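Local atomic coordinates of COG0546: Predicted phosphatases (Streptococcus pneumoniae, PDB entry 2AH5), a protein that is of unconfirmed function but probably hydrolyses phosphate esters, as a predicted phosphatase of the haloacid dehalogenase-like (HAD) family. Residues I7-D12 against D91-L96; D12-D17 against I158-T163; Q84-I89 against W182-Q187; L102-T107 against H124-I129; Q176-T181 against L203-Y208. All blocks are in the same frame, centred on the assembly; numbering follows the deposited sequence.

Contact 1: residues I7-D12 against D91-L96; sequences IFFDLD and DLLEEL
Leu96 of the helix reaches down between Ile7 and Phe9, two residues that project from the same face of the central strand 6-9. CD2 of Leu96 makes the nearer contact with Ile7, 3.6 Å from its CD1, while Leu96 CD1 touches the edge of the Phe9 ring, near the ring plane, 3.7 Å from CZ, and stays close to Ile7 as well. The fork of the leucine thus fits the gap between a branched aliphatic chain and a flat ring, and the Ile7 chain runs across it at about a right angle.

Leu93 approaches Phe9 from another direction. With CG turned beside its own backbone N (chi1 -64°), it carries CD2 over one face of the ring, 4.3 Å from the centroid and 24° off the normal, a CH-pi contact displaced toward the rim. Leu92 is a lighter neighbour at the ring edge, its CD2 4.3 Å from CE2 of Phe9. The ring is therefore a flat wedge held among three leucines, one over a face and two along the edge. Strand 7-9 and helix 91-96 run nearly antiparallel, at 159°, with axes 11.9 Å apart. Helix 89-97 here covers the central strand of the parallel sheet in the Rossmann-like core of the HAD fold. No hydrogen bond crosses the interface: the contact rests on buried apolar surface and close fit, with no polar bond to fix its direction.

Contact 2: residues D12-D17 against I158-T163; sequences DGTLVD and IIIGDT
The loop that matches the DxDx(T/V) signature of HAD phosphatases (Asp10, Asp12, Thr14) meets the end of strand 157-161 through Thr14. Its OG1 donates a hydrogen bond to OD1 of Asp162 over 3.0 Å, arriving from above the carboxylate, 46° out of its plane. The two branches of Thr14 serve different surroundings: OG1, beside the backbone N (chi1 -65°), faces the acid, while CG2 lies against Ile160, 3.7 Å from its O and close to its CG2. A beta-branched residue with one polar and one apolar arm suits this border between loop and core.

In HAD enzymes the signature loop and the loop after this strand both border the active site, consistent with Asp10 OD2 lying close to Asp162 OD1. Gly13 has a phi of 80°, which glycine tolerates well, and its lack of a side chain lets the carboxylate come close: Asp162 CG is 3.1 Å from Gly13 O. That approach is not a bond, because Gly13 O and Asp162 OD2, 3.2 Å apart, are both acceptors. OD2 instead accepts a hydrogen bond from Phe184 N, and Asp12 OD1 pairs with Lys108 and Ser18. Thr163 follows as the N-cap of helix 164-173.

Contact 3: residues Q84-I89 against W182-Q187; sequences QLFPQI and WGFGEQ
Phe86 and Trp182 bury more surface here than any other residues, and they meet as a T-shaped (edge-to-face) pair. The pyrrole edge of the indole points at the face of the phenyl ring: Trp182 CD1 sits over its centre, 3.6 Å from Phe86 CG. The planes stand at 63° and the centroids are 4.6 Å apart. Trp182 CG lies between its backbone N and carbonyl carbon (chi1 67°), a turn that brings the indole across to Phe86. Its NE1, also close to the phenyl ring, is hydrogen-bonded to Thr14 O, a polar tie to the signature loop.

Phe184 sets CE1 at the edge of the Phe86 ring, 3.9 Å from CZ, and Ile89 brings CD1 to 3.9 Å from Trp182 CZ2. Phe86 begins a type II turn that leads into helix 89-97, directly after strand 84-85. That strand pairs antiparallel with 16-17, forming the two-stranded flap between whose strands the helical cap (helices 19-33 to 64-79) is inserted, consistent with a C1-type HAD cap.

Contact 4: residues L102-T107 against H124-I129; sequences LYITTT and HFFDGI
Leu102 and Ile104 join the 124-129 segment by two backbone hydrogen bonds. Asp127 N donates to Leu102 O over 2.7 Å, and Ile104 N donates to Gly128 O over 3.0 Å. Ile104 and Ile129 form a parallel bridge, as expected for neighbouring strands of a beta-alpha-beta unit whose crossover is helix 110-119.

Apolar contacts gather round Phe126. Ile104 CD1 makes a CH-pi contact over one face of its ring, 3.7 Å from the centroid and 14° off the normal; Phe125 CB covers the opposite face. Leu102 CB packs 3.6 Å from Phe126 CD1. Ile104 and Ile129 lie side by side, pointing the same way, as beta-branched chains do well on a sheet.

On the face that carries Tyr103, packing and water-mediated bonds meet. Tyr103 CE1 rests 3.5 Å from Asp127 CB, and the ring also passes close to Gly128, where the absence of a side chain makes room for it. The hydroxyl and the carboxylate do not bond directly; one water links Tyr103 OH, at 2.8 Å, with Asp127 OD2. A second water accepts from Leu102 N, 2.9 Å away, and lies within reach of Phe125 O and, weakly, Asp127 OD1. The chemistry thus divides the contact: apolar side chains pack the buried face, whereas water completes the polar links where exposed Asp127 meets the solvent.

Contact 5: residues Q176-T181 against L203-Y208; sequences QKLAIT and LEVLAY
Tyr208 and Gln176 supply the polar part of this strand-to-helix contact. The phenol OH of Tyr208 donates to the amide oxygen OE1 of Gln176 over 2.5 Å, a short bond. The amide stands nearly perpendicular to the tyrosine ring, at 87°, and its oxygen arrives at the ring edge. Gln176 is extended beyond CG, and Tyr208 CG is anti to its backbone N (chi1 -171°), which lets two long polar-ended side chains meet across the gap.

The apolar part centres on Leu178. Its CD1 packs 4.0 Å from CG1 of Val205 and more loosely against the Tyr208 ring, 4.4 Å from CD2. Ile180 CG2 adds a marginal contact with Val205 CG2. Val205, a compact beta-branched residue, thus touches both Leu178 and Ile180.

Strand 176-180 and the weakly bonded helix 204-208 run nearly antiparallel (160°). The helix lies over the sheet beside helix 89-97, where Leu206 packs on Leu92 and Leu96, while Tyr197 of edge strand 197-199 meets Tyr208.

Contacts 1, 2, 4 and 5 build on the Rossmann-like core of the HAD fold; contact 3 lies at its rim, between the flap and the loop after strand 176-180. Strands 102-106, 6-9, 157-161 and 176-180 are successive neighbours in the parallel sheet, so contacts 4, 1, 2 and 5 follow its breadth; contacts 4 and 5 have centres about 17 Å apart and do not touch. Contacts 1 and 5 place helices 89-97 and 204-208 side by side on the sheet. Along the chain, contacts 1, 2 and 3 interlace, contact 4 nests within the loops closed by contacts 2 and 3, and contact 5 crosses contact 3. Contacts 2 and 3, centres about 7 Å apart, gather loops beside the probable active site.

Contact 1: residues I7-D12 against D91-L96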
# COMPACT_ATOMS: atom_id res chain seq x y z
N ILE A 7 -1.38 -0.62 15.12
CA ILE A 7 -1.27 0.27 13.97
C ILE A 7 -0.98 -0.52 12.69
O ILE A 7 -0.04 -1.33 12.65
CB ILE A 7 -0.18 1.35 14.18
CG1 ILE A 7 -0.42 2.15 15.48
CG2 ILE A 7 -0.12 2.26 12.96
CD1 ILE A 7 0.61 3.28 15.73
N PHE A 8 -1.84 -0.33 11.67
CA PHE A 8 -1.71 -1.01 10.37
C PHE A 8 -1.14 -0.02 9.34
O PHE A 8 -1.57 1.13 9.29
CB PHE A 8 -3.08 -1.48 9.84
CG PHE A 8 -3.78 -2.51 10.70
CD1 PHE A 8 -3.12 -3.15 11.76
CD2 PHE A 8 -5.09 -2.88 10.40
CE1 PHE A 8 -3.77 -4.13 12.53
CE2 PHE A 8 -5.75 -3.87 11.16
CZ PHE A 8 -5.10 -4.48 12.23
N PHE A 9 -0.25 -0.50 8.47
CA PHE A 9 0.34 0.34 7.45
C PHE A 9 0.09 -0.24 6.06
O PHE A 9 0.23 -1.46 5.89
CB PHE A 9 1.84 0.38 7.64
CG PHE A 9 2.28 1.20 8.80
CD1 PHE A 9 2.34 0.63 10.05
CD2 PHE A 9 2.64 2.52 8.62
CE1 PHE A 9 2.78 1.39 11.14
CE2 PHE A 9 3.10 3.29 9.71
CZ PHE A 9 3.15 2.70 10.95
N ASP A 10 -0.29 0.59 5.09
CA ASP A 10 -0.15 0.21 3.67
C ASP A 10 1.38 0.18 3.39
O ASP A 10 2.15 0.75 4.15
CB ASP A 10 -0.85 1.22 2.73
CG ASP A 10 -1.20 0.63 1.34
OD1 ASP A 10 -0.77 -0.51 1.01
OD2 ASP A 10 -1.91 1.30 0.55
N LEU A 11 1.80 -0.48 2.32
CA LEU A 11 3.24 -0.69 2.03
C LEU A 11 3.64 0.28 0.93
O LEU A 11 4.21 1.31 1.22
CB LEU A 11 3.51 -2.14 1.59
CG LEU A 11 4.98 -2.54 1.34
CD1 LEU A 11 5.86 -2.23 2.55
CD2 LEU A 11 5.05 -4.04 1.00
N ASP A 12 3.33 -0.06 -0.32
CA ASP A 12 3.59 0.82 -1.46
C ASP A 12 2.89 2.15 -1.29
O ASP A 12 1.72 2.19 -0.92
CB ASP A 12 3.06 0.19 -2.75
CG ASP A 12 3.68 -1.12 -3.03
OD1 ASP A 12 4.77 -1.13 -3.59
OD2 ASP A 12 3.08 -2.16 -2.64
N ASP A 91 12.61 6.59 11.02
CA ASP A 91 12.31 7.38 12.24
C ASP A 91 10.88 7.11 12.75
O ASP A 91 10.68 6.85 13.95
CB ASP A 91 12.53 8.87 12.03
CG ASP A 91 12.73 9.64 13.34
OD1 ASP A 91 13.10 9.00 14.38
OD2 ASP A 91 12.52 10.87 13.31
N LEU A 92 9.91 7.18 11.86
CA LEU A 92 8.50 6.98 12.22
C LEU A 92 8.29 5.60 12.80
O LEU A 92 7.63 5.42 13.83
CB LEU A 92 7.61 7.15 10.98
CG LEU A 92 6.14 6.82 11.20
CD1 LEU A 92 5.52 7.77 12.23
CD2 LEU A 92 5.43 6.90 9.85
N LEU A 93 8.82 4.59 12.10
CA LEU A 93 8.68 3.21 12.60
C LEU A 93 9.35 2.95 13.95
O LEU A 93 8.75 2.33 14.82
CB LEU A 93 9.21 2.23 11.56
CG LEU A 93 8.42 2.21 10.25
CD1 LEU A 93 9.13 1.27 9.25
CD2 LEU A 93 6.95 1.80 10.52
N GLU A 94 10.60 3.39 14.12
CA GLU A 94 11.31 3.24 15.41
C GLU A 94 10.47 3.85 16.52
O GLU A 94 10.27 3.24 17.58
CB GLU A 94 12.68 3.95 15.37
CG GLU A 94 13.72 3.37 14.46
CD GLU A 94 14.99 4.25 14.39
OE1 GLU A 94 14.88 5.47 14.07
OE2 GLU A 94 16.10 3.70 14.61
N GLU A 95 9.92 5.04 16.28
CA GLU A 95 9.14 5.73 17.30
C GLU A 95 7.82 5.02 17.61
O GLU A 95 7.54 4.75 18.78
CB GLU A 95 8.88 7.18 16.88
CG GLU A 95 10.13 8.06 16.96
CD GLU A 95 10.72 8.08 18.37
OE1 GLU A 95 9.98 8.48 19.30
OE2 GLU A 95 11.89 7.67 18.55
N LEU A 96 7.04 4.68 16.59
CA LEU A 96 5.75 4.01 16.83
C LEU A 96 5.92 2.59 17.39
O LEU A 96 5.21 2.23 18.33
CB LEU A 96 4.88 3.98 15.57
CG LEU A 96 4.20 5.28 15.15
CD1 LEU A 96 3.54 5.11 13.76
CD2 LEU A 96 3.15 5.75 16.15

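Contact 2: residues D12-D17 against I158-T163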
# COMPACT_ATOMS: atom_id res chain seq x y z
N ASP A 12 3.33 -0.06 -0.32
CA ASP A 12 3.59 0.82 -1.46
C ASP A 12 2.89 2.15 -1.29
O ASP A 12 1.72 2.19 -0.92
CB ASP A 12 3.06 0.19 -2.75
CG ASP A 12 3.68 -1.12 -3.03
OD1 ASP A 12 4.77 -1.13 -3.59
OD2 ASP A 12 3.08 -2.16 -2.64
N GLY A 13 3.58 3.24 -1.56
CA GLY A 13 2.98 4.57 -1.51
C GLY A 13 2.84 5.15 -0.12
O GLY A 13 2.45 6.28 0.02
N THR A 14 3.17 4.36 0.90
CA THR A 14 3.08 4.82 2.28
C THR A 14 4.45 4.67 2.97
O THR A 14 5.11 5.67 3.28
CB THR A 14 1.96 4.04 3.03
OG1 THR A 14 0.69 4.36 2.45
CG2 THR A 14 1.95 4.38 4.50
N LEU A 15 4.88 3.43 3.17
CA LEU A 15 6.22 3.16 3.70
C LEU A 15 7.27 3.23 2.59
O LEU A 15 8.38 3.74 2.78
CB LEU A 15 6.26 1.78 4.38
CG LEU A 15 5.28 1.58 5.54
CD1 LEU A 15 5.17 0.12 5.95
CD2 LEU A 15 5.70 2.44 6.73
N VAL A 16 6.87 2.73 1.42
CA VAL A 16 7.83 2.42 0.37
C VAL A 16 7.53 3.23 -0.87
O VAL A 16 6.43 3.16 -1.41
CB VAL A 16 7.89 0.89 0.04
CG1 VAL A 16 8.88 0.66 -1.10
CG2 VAL A 16 8.35 0.09 1.30
N ASP A 17 8.52 4.01 -1.32
CA ASP A 17 8.46 4.62 -2.62
C ASP A 17 8.85 3.60 -3.69
O ASP A 17 10.02 3.53 -4.11
CB ASP A 17 9.33 5.90 -2.71
CG ASP A 17 9.14 6.61 -4.03
OD1 ASP A 17 8.43 6.06 -4.90
OD2 ASP A 17 9.69 7.72 -4.21
N ILE A 158 -5.95 1.29 13.58
CA ILE A 158 -5.98 2.41 12.64
C ILE A 158 -5.11 1.99 11.47
O ILE A 158 -4.13 1.28 11.66
CB ILE A 158 -5.49 3.75 13.31
CG1 ILE A 158 -5.58 4.96 12.34
CG2 ILE A 158 -4.08 3.63 13.89
CD1 ILE A 158 -5.58 6.30 13.12
N ILE A 159 -5.50 2.37 10.26
CA ILE A 159 -4.63 2.14 9.09
C ILE A 159 -4.04 3.48 8.63
O ILE A 159 -4.75 4.52 8.57
CB ILE A 159 -5.35 1.40 7.94
CG1 ILE A 159 -4.37 1.05 6.81
CG2 ILE A 159 -6.59 2.23 7.43
CD1 ILE A 159 -4.95 0.05 5.80
N ILE A 160 -2.73 3.46 8.38
CA ILE A 160 -2.01 4.59 7.84
C ILE A 160 -1.84 4.27 6.36
O ILE A 160 -1.19 3.27 6.01
CB ILE A 160 -0.62 4.72 8.56
CG1 ILE A 160 -0.87 4.93 10.07
CG2 ILE A 160 0.28 5.79 7.86
CD1 ILE A 160 0.35 5.27 10.95
N GLY A 161 -2.46 5.07 5.50
CA GLY A 161 -2.48 4.76 4.07
C GLY A 161 -2.60 5.95 3.15
O GLY A 161 -3.00 7.04 3.59
N ASP A 162 -2.26 5.74 1.87
CA ASP A 162 -2.19 6.80 0.88
C ASP A 162 -3.27 6.77 -0.21
O ASP A 162 -3.26 7.66 -1.05
CB ASP A 162 -0.80 6.84 0.21
CG ASP A 162 -0.53 5.62 -0.66
OD1 ASP A 162 -0.73 4.49 -0.18
OD2 ASP A 162 -0.14 5.80 -1.85
N THR A 163 -4.18 5.80 -0.20
CA THR A 163 -5.19 5.68 -1.26
C THR A 163 -6.64 5.56 -0.80
O THR A 163 -6.94 5.20 0.36
CB THR A 163 -4.93 4.43 -2.17
OG1 THR A 163 -5.26 3.24 -1.45
CG2 THR A 163 -3.49 4.36 -2.68

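Contact 3: residues Q84-I89 against W182-Q187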
# COMPACT_ATOMS: atom_id res chain seq x y z
N GLN A 84 12.54 2.35 -2.67
CA GLN A 84 13.29 2.94 -1.59
C GLN A 84 12.30 3.47 -0.55
O GLN A 84 11.18 3.87 -0.90
CB GLN A 84 14.19 4.06 -2.13
CG GLN A 84 13.44 5.29 -2.64
CD GLN A 84 14.33 6.25 -3.44
OE1 GLN A 84 14.82 5.91 -4.54
NE2 GLN A 84 14.53 7.44 -2.91
N LEU A 85 12.68 3.47 0.72
CA LEU A 85 11.80 4.05 1.73
C LEU A 85 11.59 5.53 1.46
O LEU A 85 12.50 6.21 0.97
CB LEU A 85 12.40 3.88 3.13
CG LEU A 85 12.62 2.44 3.58
CD1 LEU A 85 13.23 2.45 4.98
CD2 LEU A 85 11.32 1.64 3.60
N PHE A 86 10.41 6.03 1.80
CA PHE A 86 10.22 7.48 1.82
C PHE A 86 11.09 8.09 2.93
O PHE A 86 11.46 7.41 3.87
CB PHE A 86 8.73 7.83 2.04
CG PHE A 86 7.89 7.67 0.82
CD1 PHE A 86 7.95 8.62 -0.22
CD2 PHE A 86 7.02 6.59 0.70
CE1 PHE A 86 7.16 8.47 -1.36
CE2 PHE A 86 6.22 6.44 -0.46
CZ PHE A 86 6.30 7.40 -1.48
N PRO A 87 11.42 9.39 2.80
CA PRO A 87 12.25 10.02 3.85
C PRO A 87 11.60 9.91 5.24
O PRO A 87 10.39 9.93 5.31
CB PRO A 87 12.29 11.48 3.41
CG PRO A 87 12.11 11.41 1.88
CD PRO A 87 11.10 10.32 1.69
N GLN A 88 12.40 9.77 6.31
CA GLN A 88 11.89 9.74 7.70
C GLN A 88 11.03 8.50 8.09
O GLN A 88 10.50 8.41 9.22
CB GLN A 88 11.13 11.04 8.02
CG GLN A 88 11.90 12.34 7.77
CD GLN A 88 13.23 12.38 8.50
OE1 GLN A 88 14.30 12.37 7.88
NE2 GLN A 88 13.18 12.38 9.83
N ILE A 89 10.87 7.55 7.17
CA ILE A 89 10.07 6.36 7.50
C ILE A 89 10.70 5.51 8.61
O ILE A 89 10.00 5.06 9.52
CB ILE A 89 9.74 5.48 6.24
CG1 ILE A 89 8.76 6.20 5.32
CG2 ILE A 89 9.16 4.13 6.67
CD1 ILE A 89 7.33 6.52 5.95
N TRP A 182 2.16 12.16 1.17
CA TRP A 182 3.51 12.11 0.59
C TRP A 182 3.62 10.99 -0.46
O TRP A 182 4.69 10.80 -1.07
CB TRP A 182 4.60 11.95 1.67
CG TRP A 182 4.59 10.63 2.40
CD1 TRP A 182 4.98 9.41 1.90
CD2 TRP A 182 4.19 10.40 3.75
NE1 TRP A 182 4.85 8.44 2.87
CE2 TRP A 182 4.35 9.02 4.01
CE3 TRP A 182 3.70 11.23 4.77
CZ2 TRP A 182 4.03 8.44 5.25
CZ3 TRP A 182 3.38 10.65 6.00
CH2 TRP A 182 3.55 9.27 6.23
N GLY A 183 2.54 10.25 -0.64
CA GLY A 183 2.55 9.03 -1.45
C GLY A 183 1.82 9.15 -2.77
O GLY A 183 1.84 10.21 -3.42
N PHE A 184 1.15 8.07 -3.16
CA PHE A 184 0.67 7.95 -4.54
C PHE A 184 -0.74 8.48 -4.75
O PHE A 184 -1.04 9.02 -5.82
CB PHE A 184 0.86 6.52 -5.08
CG PHE A 184 2.29 6.01 -4.96
CD1 PHE A 184 3.37 6.90 -5.04
CD2 PHE A 184 2.54 4.65 -4.81
CE1 PHE A 184 4.68 6.44 -4.93
CE2 PHE A 184 3.86 4.18 -4.72
CZ PHE A 184 4.92 5.08 -4.76
N GLY A 185 -1.60 8.37 -3.73
CA GLY A 185 -2.95 8.88 -3.82
C GLY A 185 -2.98 10.39 -3.66
O GLY A 185 -2.09 10.98 -3.03
N GLU A 186 -4.01 11.02 -4.24
CA GLU A 186 -4.17 12.47 -4.20
C GLU A 186 -4.99 12.91 -2.97
O GLU A 186 -5.98 12.28 -2.64
CB GLU A 186 -4.85 12.97 -5.48
CG GLU A 186 -4.26 12.41 -6.78
CD GLU A 186 -3.05 13.19 -7.28
OE1 GLU A 186 -2.31 13.77 -6.46
OE2 GLU A 186 -2.86 13.23 -8.52
N GLN A 187 -4.56 14.00 -2.34
CA GLN A 187 -5.18 14.49 -1.09
C GLN A 187 -6.69 14.74 -1.23
O GLN A 187 -7.45 14.43 -0.33
CB GLN A 187 -4.46 15.75 -0.59
CG GLN A 187 -4.98 16.31 0.74
CD GLN A 187 -4.08 17.39 1.33
OE1 GLN A 187 -3.09 17.80 0.70
NE2 GLN A 187 -4.41 17.86 2.53

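Contact 4: residues L102-T107 against H124-I129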
# COMPACT_ATOMS: atom_id res chain seq x y z
N LEU A 102 3.00 -3.07 15.35
CA LEU A 102 2.75 -2.60 13.99
C LEU A 102 2.55 -3.76 13.03
O LEU A 102 3.22 -4.82 13.17
CB LEU A 102 3.95 -1.82 13.48
CG LEU A 102 4.55 -0.75 14.38
CD1 LEU A 102 5.71 -0.08 13.69
CD2 LEU A 102 3.48 0.26 14.83
N TYR A 103 1.66 -3.56 12.04
CA TYR A 103 1.35 -4.59 11.04
C TYR A 103 1.34 -3.96 9.66
O TYR A 103 0.92 -2.79 9.49
CB TYR A 103 -0.02 -5.22 11.31
CG TYR A 103 -0.08 -5.80 12.69
CD1 TYR A 103 0.43 -7.08 12.93
CD2 TYR A 103 -0.54 -5.04 13.78
CE1 TYR A 103 0.43 -7.62 14.21
CE2 TYR A 103 -0.57 -5.59 15.08
CZ TYR A 103 -0.07 -6.87 15.27
OH TYR A 103 -0.07 -7.42 16.52
N ILE A 104 1.80 -4.71 8.67
CA ILE A 104 1.50 -4.31 7.31
C ILE A 104 0.20 -4.99 6.83
O ILE A 104 0.02 -6.21 7.01
CB ILE A 104 2.68 -4.62 6.37
CG1 ILE A 104 3.81 -3.64 6.66
CG2 ILE A 104 2.26 -4.50 4.92
CD1 ILE A 104 5.17 -4.12 6.18
N THR A 105 -0.65 -4.18 6.19
CA THR A 105 -1.90 -4.63 5.52
C THR A 105 -1.93 -4.10 4.08
O THR A 105 -2.21 -2.92 3.86
CB THR A 105 -3.16 -4.17 6.27
OG1 THR A 105 -3.10 -2.75 6.48
CG2 THR A 105 -3.28 -4.86 7.57
N THR A 106 -1.58 -4.95 3.12
CA THR A 106 -1.41 -4.51 1.74
C THR A 106 -2.18 -5.43 0.79
O THR A 106 -2.52 -6.56 1.15
CB THR A 106 0.11 -4.52 1.34
OG1 THR A 106 0.25 -4.04 -0.01
CG2 THR A 106 0.72 -5.96 1.48
N THR A 107 -2.46 -4.96 -0.43
CA THR A 107 -3.04 -5.86 -1.42
C THR A 107 -1.96 -6.38 -2.38
O THR A 107 -2.28 -7.11 -3.30
CB THR A 107 -4.21 -5.25 -2.20
OG1 THR A 107 -3.80 -3.99 -2.73
CG2 THR A 107 -5.43 -5.07 -1.29
N HIS A 124 11.64 -6.04 10.32
CA HIS A 124 11.77 -6.27 11.75
C HIS A 124 10.91 -5.37 12.67
O HIS A 124 10.77 -5.66 13.88
CB HIS A 124 13.24 -6.23 12.14
CG HIS A 124 13.84 -4.86 12.14
ND1 HIS A 124 14.31 -4.26 10.99
CD2 HIS A 124 14.06 -3.97 13.14
CE1 HIS A 124 14.79 -3.07 11.27
NE2 HIS A 124 14.64 -2.86 12.57
N PHE A 125 10.35 -4.30 12.13
CA PHE A 125 9.50 -3.40 12.91
C PHE A 125 8.07 -3.93 13.07
O PHE A 125 7.29 -3.34 13.81
CB PHE A 125 9.40 -2.04 12.24
CG PHE A 125 10.66 -1.24 12.30
CD1 PHE A 125 11.12 -0.71 13.51
CD2 PHE A 125 11.40 -1.03 11.16
CE1 PHE A 125 12.29 0.04 13.56
CE2 PHE A 125 12.57 -0.30 11.19
CZ PHE A 125 13.01 0.25 12.38
N PHE A 126 7.73 -4.98 12.33
CA PHE A 126 6.35 -5.47 12.29
C PHE A 126 6.09 -6.78 13.03
O PHE A 126 6.91 -7.70 12.98
CB PHE A 126 5.87 -5.54 10.81
CG PHE A 126 5.96 -4.21 10.12
CD1 PHE A 126 4.96 -3.27 10.31
CD2 PHE A 126 7.08 -3.88 9.36
CE1 PHE A 126 5.05 -2.00 9.74
CE2 PHE A 126 7.18 -2.63 8.76
CZ PHE A 126 6.15 -1.68 8.96
N ASP A 127 4.92 -6.87 13.66
CA ASP A 127 4.50 -8.13 14.30
C ASP A 127 3.73 -9.04 13.36
O ASP A 127 3.42 -10.18 13.73
CB ASP A 127 3.67 -7.86 15.53
CG ASP A 127 4.49 -7.32 16.70
OD1 ASP A 127 5.71 -7.08 16.55
OD2 ASP A 127 3.88 -7.15 17.77
N GLY A 128 3.44 -8.55 12.15
CA GLY A 128 2.75 -9.33 11.14
C GLY A 128 2.76 -8.58 9.83
O GLY A 128 2.74 -7.36 9.83
N ILE A 129 2.81 -9.31 8.73
CA ILE A 129 2.72 -8.74 7.42
C ILE A 129 1.68 -9.56 6.66
O ILE A 129 1.84 -10.78 6.46
CB ILE A 129 4.08 -8.75 6.68
CG1 ILE A 129 5.14 -7.94 7.44
CG2 ILE A 129 3.90 -8.28 5.18
CD1 ILE A 129 6.48 -7.86 6.74
O HOH W 1 5.64 -4.24 15.89
O HOH W 2 1.67 -9.07 17.88

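Contact 5: residues Q176-T181 against L203-Y208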
# COMPACT_ATOMS: atom_id res chain seq x y z
N GLN A 176 -10.06 2.95 12.38
CA GLN A 176 -9.82 4.35 12.07
C GLN A 176 -8.91 4.45 10.82
O GLN A 176 -8.28 3.47 10.42
CB GLN A 176 -9.18 5.05 13.24
CG GLN A 176 -10.15 5.38 14.40
CD GLN A 176 -9.47 6.19 15.47
OE1 GLN A 176 -8.75 7.14 15.17
NE2 GLN A 176 -9.67 5.80 16.73
N LYS A 177 -8.88 5.64 10.21
CA LYS A 177 -8.12 5.87 8.97
C LYS A 177 -7.31 7.15 9.11
O LYS A 177 -7.85 8.21 9.50
CB LYS A 177 -9.03 5.91 7.72
CG LYS A 177 -10.49 6.30 8.00
CD LYS A 177 -11.29 6.53 6.71
CE LYS A 177 -12.79 6.40 6.92
NZ LYS A 177 -13.38 7.50 7.77
N LEU A 178 -6.02 7.02 8.83
CA LEU A 178 -5.09 8.13 8.85
C LEU A 178 -4.53 8.30 7.44
O LEU A 178 -3.77 7.44 6.94
CB LEU A 178 -3.96 7.86 9.85
CG LEU A 178 -3.09 9.06 10.26
CD1 LEU A 178 -2.40 8.76 11.58
CD2 LEU A 178 -2.07 9.48 9.20
N ALA A 179 -4.92 9.40 6.79
CA ALA A 179 -4.52 9.65 5.40
C ALA A 179 -3.12 10.26 5.34
O ALA A 179 -2.82 11.17 6.10
CB ALA A 179 -5.52 10.59 4.68
N ILE A 180 -2.30 9.79 4.40
CA ILE A 180 -0.99 10.41 4.19
C ILE A 180 -0.89 10.89 2.75
O ILE A 180 -1.45 10.27 1.84
CB ILE A 180 0.19 9.48 4.60
CG1 ILE A 180 0.38 8.30 3.61
CG2 ILE A 180 0.03 9.08 6.10
CD1 ILE A 180 1.32 8.63 2.41
N THR A 181 -0.20 12.01 2.55
CA THR A 181 -0.24 12.68 1.25
C THR A 181 1.13 12.78 0.57
O THR A 181 1.25 13.44 -0.47
CB THR A 181 -0.85 14.10 1.37
OG1 THR A 181 -0.00 14.89 2.20
CG2 THR A 181 -2.24 14.06 2.00
N LEU A 203 6.73 12.42 10.22
CA LEU A 203 6.75 12.73 11.68
C LEU A 203 5.50 13.46 12.19
O LEU A 203 5.17 13.43 13.41
CB LEU A 203 8.06 13.40 12.14
CG LEU A 203 9.36 12.64 11.82
CD1 LEU A 203 10.57 13.34 12.47
CD2 LEU A 203 9.32 11.17 12.23
N GLU A 204 4.72 14.01 11.26
CA GLU A 204 3.42 14.56 11.61
C GLU A 204 2.45 13.44 12.15
O GLU A 204 1.56 13.69 12.96
CB GLU A 204 2.87 15.23 10.38
CG GLU A 204 1.72 16.12 10.62
CD GLU A 204 1.26 16.79 9.33
OE1 GLU A 204 1.89 16.57 8.26
OE2 GLU A 204 0.27 17.52 9.43
N VAL A 205 2.68 12.20 11.71
CA VAL A 205 1.85 11.06 12.11
C VAL A 205 1.88 10.87 13.63
O VAL A 205 0.91 10.47 14.26
CB VAL A 205 2.32 9.76 11.42
CG1 VAL A 205 1.60 8.55 12.00
CG2 VAL A 205 2.05 9.81 9.90
N LEU A 206 3.03 11.18 14.21
CA LEU A 206 3.32 10.85 15.60
C LEU A 206 2.44 11.61 16.56
O LEU A 206 2.06 11.09 17.59
CB LEU A 206 4.78 11.15 15.89
CG LEU A 206 5.74 10.19 15.23
CD1 LEU A 206 7.16 10.75 15.39
CD2 LEU A 206 5.62 8.79 15.86
N ALA A 207 2.11 12.85 16.18
CA ALA A 207 1.29 13.75 17.01
C ALA A 207 -0.09 13.19 17.31
O ALA A 207 -0.67 13.46 18.36
CB ALA A 207 1.18 15.13 16.33
N TYR A 208 -0.64 12.39 16.38
CA TYR A 208 -1.94 11.79 16.61
C TYR A 208 -1.93 10.92 17.84
O TYR A 208 -2.91 10.90 18.59
CB TYR A 208 -2.46 10.99 15.41
CG TYR A 208 -3.90 10.55 15.55
CD1 TYR A 208 -4.92 11.50 15.71
CD2 TYR A 208 -4.25 9.20 15.53
CE1 TYR A 208 -6.25 11.11 15.83
CE2 TYR A 208 -5.59 8.79 15.67
CZ TYR A 208 -6.58 9.76 15.81
OH TYR A 208 -7.91 9.40 15.93